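Side-chain contacts in glycosyl hydrolase BlGH5_18 (Bifidobacterium longum subsp. infantis, PDB 7LQX), which probably hydrolyses beta-mannosidic linkages in fragments of the N-glycan core, as a glycosidase of family GH5, subfamily 18: residues Q241-M246 with S388-W393; F39-D44 with W69-P74. All blocks are in the same frame, centred on the assembly; numbering follows the deposited sequence.

Contact 1 (Q241-M246 with S388-W393); sequences QGYGAM and SIFERW
Tyr243 and Glu391 mark the closest approach of the two backbones, yet their CA atoms stand 10.4 Å apart, so the gap is bridged entirely by side chains. Residues 241-243 form the last turn of helix 239-243; Gly244 then leaves the helix with a positive phi, where a side chain would collide with the carbonyl O of Tyr243, and the chain runs on as a loop. Residues 388-393 are the opening turns of helix 388-399. From the helix end, Tyr243 reaches across with its ring. Its OH donates a hydrogen bond of 2.7 Å to Glu391 OE2, taken on the anti lone pair, the one turned away from the other carboxylate oxygen. Ring and carboxylate planes are 67° apart. Glu391 leaves its backbone at an angle to the contact, but its chain, extended beyond CG, carries the carboxylate back to the hydroxyl, and Glu391 CG itself lies 3.2 Å from Tyr243 OH. Helix 239-243 follows the sixth strand of the (beta/alpha)8 barrel, whereas helix 388-399 belongs to the small C-terminal domain built around strands 365-369, 403-407 and 424-426, so this pairing joins the two domains. Phe390 supplies the apolar half: its CE1 meets Tyr243 CE2 at 3.5 Å, the rings nearly parallel at 13° but slid so far apart, with centroids at 5.6 Å, that they barely overlap. Phe390 CG lies anti to the backbone N (chi1 -171°), which sends the ring toward Tyr243 and His253 of barrel helix 248-264. A phenylalanine in place of Tyr243 has no hydroxyl to give, and the Glu391 carboxylate, left with the weak Lys435 pairing, would probably be freer to turn. Tyr436 meets the Tyr243 ring edge-to-face, and Lys435 makes a long, weak ion pair with Glu391.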
# COMPACT_ATOMS: atom_id res chain seq x y z
N GLN A 241 -28.81 11.25 -11.89
CA GLN A 241 -29.46 10.14 -12.56
C GLN A 241 -30.97 10.15 -12.34
O GLN A 241 -31.74 9.92 -13.27
CB GLN A 241 -28.88 8.82 -12.07
CG GLN A 241 -27.39 8.64 -12.33
CD GLN A 241 -26.53 9.00 -11.14
OE1 GLN A 241 -26.77 9.99 -10.45
NE2 GLN A 241 -25.51 8.20 -10.89
N GLY A 242 -31.40 10.41 -11.11
CA GLY A 242 -32.80 10.30 -10.78
C GLY A 242 -33.63 11.50 -11.19
O GLY A 242 -34.80 11.35 -11.56
N TYR A 243 -33.05 12.70 -11.13
CA TYR A 243 -33.77 13.92 -11.46
C TYR A 243 -33.38 14.52 -12.80
O TYR A 243 -34.16 15.30 -13.36
CB TYR A 243 -33.59 14.97 -10.36
CG TYR A 243 -34.05 14.45 -9.03
CD1 TYR A 243 -35.39 14.41 -8.72
CD2 TYR A 243 -33.14 13.96 -8.11
CE1 TYR A 243 -35.83 13.91 -7.52
CE2 TYR A 243 -33.57 13.46 -6.91
CZ TYR A 243 -34.91 13.43 -6.62
OH TYR A 243 -35.31 12.92 -5.42
N GLY A 244 -32.22 14.16 -13.33
CA GLY A 244 -31.75 14.66 -14.60
C GLY A 244 -30.53 15.54 -14.41
O GLY A 244 -30.44 16.33 -13.47
N ALA A 245 -29.59 15.41 -15.34
CA ALA A 245 -28.38 16.22 -15.26
C ALA A 245 -28.69 17.71 -15.37
O ALA A 245 -27.93 18.53 -14.87
CB ALA A 245 -27.41 15.81 -16.36
N MSE A 246 -29.80 18.07 -16.02
CA MSE A 246 -30.18 19.46 -16.27
C MSE A 246 -31.33 19.87 -15.38
O MSE A 246 -32.10 20.77 -15.70
CB MSE A 246 -30.56 19.60 -17.74
CG MSE A 246 -30.83 21.01 -18.24
SE MSE A 246 -29.45 22.31 -17.79
CE MSE A 246 -27.85 21.25 -18.16
N SER A 388 -37.88 11.04 0.98
CA SER A 388 -39.00 11.93 1.25
C SER A 388 -38.56 13.29 1.79
O SER A 388 -39.14 14.32 1.44
CB SER A 388 -39.98 11.25 2.21
OG SER A 388 -39.29 10.67 3.30
N ILE A 389 -37.56 13.32 2.68
CA ILE A 389 -37.05 14.59 3.17
C ILE A 389 -36.41 15.38 2.03
O ILE A 389 -36.66 16.57 1.85
CB ILE A 389 -36.05 14.37 4.32
CG1 ILE A 389 -36.72 13.78 5.55
CG2 ILE A 389 -35.35 15.68 4.67
CD1 ILE A 389 -37.67 14.73 6.29
N PHE A 390 -35.55 14.70 1.26
CA PHE A 390 -34.90 15.29 0.10
C PHE A 390 -35.92 15.95 -0.81
O PHE A 390 -35.78 17.12 -1.18
CB PHE A 390 -34.15 14.16 -0.61
CG PHE A 390 -33.22 14.59 -1.72
CD1 PHE A 390 -33.70 14.87 -2.99
CD2 PHE A 390 -31.85 14.65 -1.51
CE1 PHE A 390 -32.84 15.23 -4.02
CE2 PHE A 390 -30.99 15.00 -2.54
CZ PHE A 390 -31.49 15.30 -3.79
N GLU A 391 -36.97 15.21 -1.17
CA GLU A 391 -37.93 15.73 -2.15
C GLU A 391 -38.80 16.85 -1.58
O GLU A 391 -39.13 17.79 -2.30
CB GLU A 391 -38.74 14.59 -2.74
CG GLU A 391 -37.83 13.66 -3.54
CD GLU A 391 -38.54 12.65 -4.41
OE1 GLU A 391 -39.75 12.39 -4.21
OE2 GLU A 391 -37.87 12.11 -5.31
N ARG A 392 -39.17 16.79 -0.30
CA ARG A 392 -39.91 17.91 0.28
C ARG A 392 -39.07 19.18 0.27
O ARG A 392 -39.56 20.26 -0.08
CB ARG A 392 -40.35 17.57 1.70
CG ARG A 392 -41.44 16.52 1.77
CD ARG A 392 -41.82 16.24 3.21
NE ARG A 392 -42.87 15.22 3.32
CZ ARG A 392 -44.17 15.47 3.19
NH1 ARG A 392 -44.58 16.70 2.94
NH2 ARG A 392 -45.05 14.49 3.33
N TRP A 393 -37.80 19.07 0.67
CA TRP A 393 -36.92 20.24 0.62
C TRP A 393 -36.82 20.76 -0.81
O TRP A 393 -36.92 21.96 -1.06
CB TRP A 393 -35.54 19.91 1.20
CG TRP A 393 -34.67 21.12 1.31
CD1 TRP A 393 -34.52 21.94 2.40
CD2 TRP A 393 -33.85 21.68 0.27
NE1 TRP A 393 -33.65 22.95 2.11
CE2 TRP A 393 -33.23 22.83 0.80
CE3 TRP A 393 -33.59 21.33 -1.07
CZ2 TRP A 393 -32.37 23.63 0.06
CZ3 TRP A 393 -32.73 22.12 -1.80
CH2 TRP A 393 -32.13 23.25 -1.24

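Contact 2 (F39-D44 with W69-P74); sequences FWLDPD and WPYLQP
Leu41 and Tyr71 meet through a CH-pi contact: Leu41 CD2 sits 3.8 Å from the centroid of the Tyr71 ring and only 12° off its normal, so the methyl rests over the middle of one face. The two side chains cross at about a right angle, and the branched leucine suits the flat ring because its other methyl lies by the hydroxyl end, Leu41 CD1 3.5 Å from Tyr71 OH. Further apolar packing comes from Trp40, whose CB is 3.9 Å from Tyr71 CD2. With its CG beside the backbone N (chi1 -59°), the indole of Trp40 leads away from the tyrosine, and its NE1 is bonded to Phe66 O. Both segments belong to the connections that follow the first two strands of the (beta/alpha)8 barrel, 39-44 in a loop and 69-74 on the short helix 69-72, at the subunit interface: Leu41 of the second subunit also packs on Tyr71, and Asn80 of that subunit on Leu41. No hydrogen bond crosses the contact. Within 69-74, however, Trp69 NE1 gives an almost straight bond of 2.9 Å to Gln73 OE1, in the carbonyl plane and on a lone pair, which ties the start of the short helix to the residue just after it.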
# COMPACT_ATOMS: atom_id res chain seq x y z
N PHE A 39 2.98 12.55 -7.10
CA PHE A 39 3.97 13.62 -6.99
C PHE A 39 4.93 13.38 -5.83
O PHE A 39 6.13 13.64 -5.95
CB PHE A 39 3.21 14.94 -6.76
CG PHE A 39 4.08 16.11 -6.39
CD1 PHE A 39 4.45 16.32 -5.07
CD2 PHE A 39 4.56 16.97 -7.35
CE1 PHE A 39 5.27 17.38 -4.72
CE2 PHE A 39 5.38 18.04 -7.01
CZ PHE A 39 5.73 18.24 -5.68
N TRP A 40 4.41 12.92 -4.70
CA TRP A 40 5.21 12.86 -3.49
C TRP A 40 6.39 11.90 -3.60
O TRP A 40 7.34 12.01 -2.82
CB TRP A 40 4.33 12.41 -2.33
CG TRP A 40 3.17 13.31 -2.06
CD1 TRP A 40 1.85 13.03 -2.28
CD2 TRP A 40 3.21 14.62 -1.49
NE1 TRP A 40 1.07 14.09 -1.88
CE2 TRP A 40 1.88 15.08 -1.40
CE3 TRP A 40 4.24 15.46 -1.05
CZ2 TRP A 40 1.55 16.33 -0.88
CZ3 TRP A 40 3.91 16.70 -0.54
CH2 TRP A 40 2.57 17.13 -0.46
N LEU A 41 6.33 10.95 -4.53
CA LEU A 41 7.42 10.01 -4.74
C LEU A 41 8.57 10.62 -5.52
O LEU A 41 9.67 10.06 -5.52
CB LEU A 41 6.90 8.76 -5.44
CG LEU A 41 5.94 7.90 -4.62
CD1 LEU A 41 5.27 6.85 -5.50
CD2 LEU A 41 6.65 7.24 -3.46
N ASP A 42 8.35 11.75 -6.19
CA ASP A 42 9.40 12.43 -6.95
C ASP A 42 9.01 13.90 -7.10
O ASP A 42 8.59 14.33 -8.17
CB ASP A 42 9.55 11.78 -8.32
CG ASP A 42 10.64 12.42 -9.17
OD1 ASP A 42 11.56 13.04 -8.61
OD2 ASP A 42 10.56 12.29 -10.40
N PRO A 43 9.13 14.69 -6.03
CA PRO A 43 8.64 16.08 -6.10
C PRO A 43 9.36 16.91 -7.15
O PRO A 43 10.59 16.90 -7.24
CB PRO A 43 8.89 16.61 -4.68
CG PRO A 43 8.89 15.37 -3.81
CD PRO A 43 9.54 14.31 -4.67
N ASP A 44 8.58 17.64 -7.94
CA ASP A 44 9.07 18.62 -8.91
C ASP A 44 8.59 19.97 -8.37
O ASP A 44 7.44 20.36 -8.59
CB ASP A 44 8.50 18.30 -10.29
CG ASP A 44 8.87 19.34 -11.35
OD1 ASP A 44 9.25 20.48 -11.02
OD2 ASP A 44 8.75 18.99 -12.54
N TRP A 69 -0.50 8.55 3.00
CA TRP A 69 -0.16 8.00 4.31
C TRP A 69 0.97 6.99 4.27
O TRP A 69 1.86 7.07 5.13
CB TRP A 69 -1.44 7.40 4.92
CG TRP A 69 -1.38 7.01 6.35
CD1 TRP A 69 -0.37 7.22 7.24
CD2 TRP A 69 -2.41 6.32 7.06
NE1 TRP A 69 -0.71 6.71 8.48
CE2 TRP A 69 -1.96 6.15 8.39
CE3 TRP A 69 -3.68 5.85 6.72
CZ2 TRP A 69 -2.74 5.53 9.36
CZ3 TRP A 69 -4.45 5.24 7.68
CH2 TRP A 69 -3.97 5.08 8.99
N PRO A 70 1.00 6.02 3.35
CA PRO A 70 2.13 5.07 3.32
C PRO A 70 3.48 5.72 3.10
O PRO A 70 4.50 5.08 3.36
CB PRO A 70 1.77 4.09 2.20
CG PRO A 70 0.58 4.68 1.50
CD PRO A 70 -0.10 5.61 2.45
N TYR A 71 3.53 6.97 2.60
CA TYR A 71 4.81 7.65 2.45
C TYR A 71 5.17 8.44 3.71
O TYR A 71 6.36 8.55 4.04
CB TYR A 71 4.83 8.60 1.24
CG TYR A 71 4.22 8.02 -0.03
CD1 TYR A 71 4.24 6.66 -0.29
CD2 TYR A 71 3.62 8.85 -0.96
CE1 TYR A 71 3.65 6.15 -1.44
CE2 TYR A 71 3.04 8.35 -2.09
CZ TYR A 71 3.06 7.00 -2.34
OH TYR A 71 2.46 6.53 -3.48
N LEU A 72 4.15 8.95 4.42
CA LEU A 72 4.39 9.67 5.66
C LEU A 72 4.77 8.74 6.80
O LEU A 72 5.57 9.11 7.66
CB LEU A 72 3.12 10.43 6.09
CG LEU A 72 2.72 11.70 5.36
CD1 LEU A 72 1.35 12.14 5.86
CD2 LEU A 72 3.74 12.79 5.59
N GLN A 73 4.17 7.55 6.85
CA GLN A 73 4.28 6.66 8.01
C GLN A 73 4.36 5.22 7.51
O GLN A 73 3.43 4.42 7.67
CB GLN A 73 3.08 6.87 8.94
CG GLN A 73 3.23 6.29 10.32
CD GLN A 73 2.14 6.78 11.24
OE1 GLN A 73 0.98 6.86 10.85
NE2 GLN A 73 2.51 7.12 12.47
N PRO A 74 5.48 4.86 6.89
CA PRO A 74 5.59 3.54 6.24
C PRO A 74 5.66 2.39 7.22
O PRO A 74 5.37 1.25 6.83
CB PRO A 74 6.87 3.66 5.41
CG PRO A 74 7.67 4.72 6.13
CD PRO A 74 6.67 5.70 6.64

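From the N terminus, the chain leaves strand 25-29, the first of the barrel, and enters the loop that carries 39-44. Contact 2 closes a short excursion through helix 45-57 and strand 62-65, bringing together the connections that follow two neighbouring strands. The barrel then continues to its sixth strand, 229-233, before contact 1 opens. Its much longer loop takes in the last two barrel strands, 272-277 and 306-312, and strand 365-369 of the C-terminal domain, returning at helix 388-399. The contacts are in series, neither nested nor crossed. Their centres lie 40 Å apart on opposite sides of the chain's centre: contact 2 at the subunit interface, contact 1 between domains.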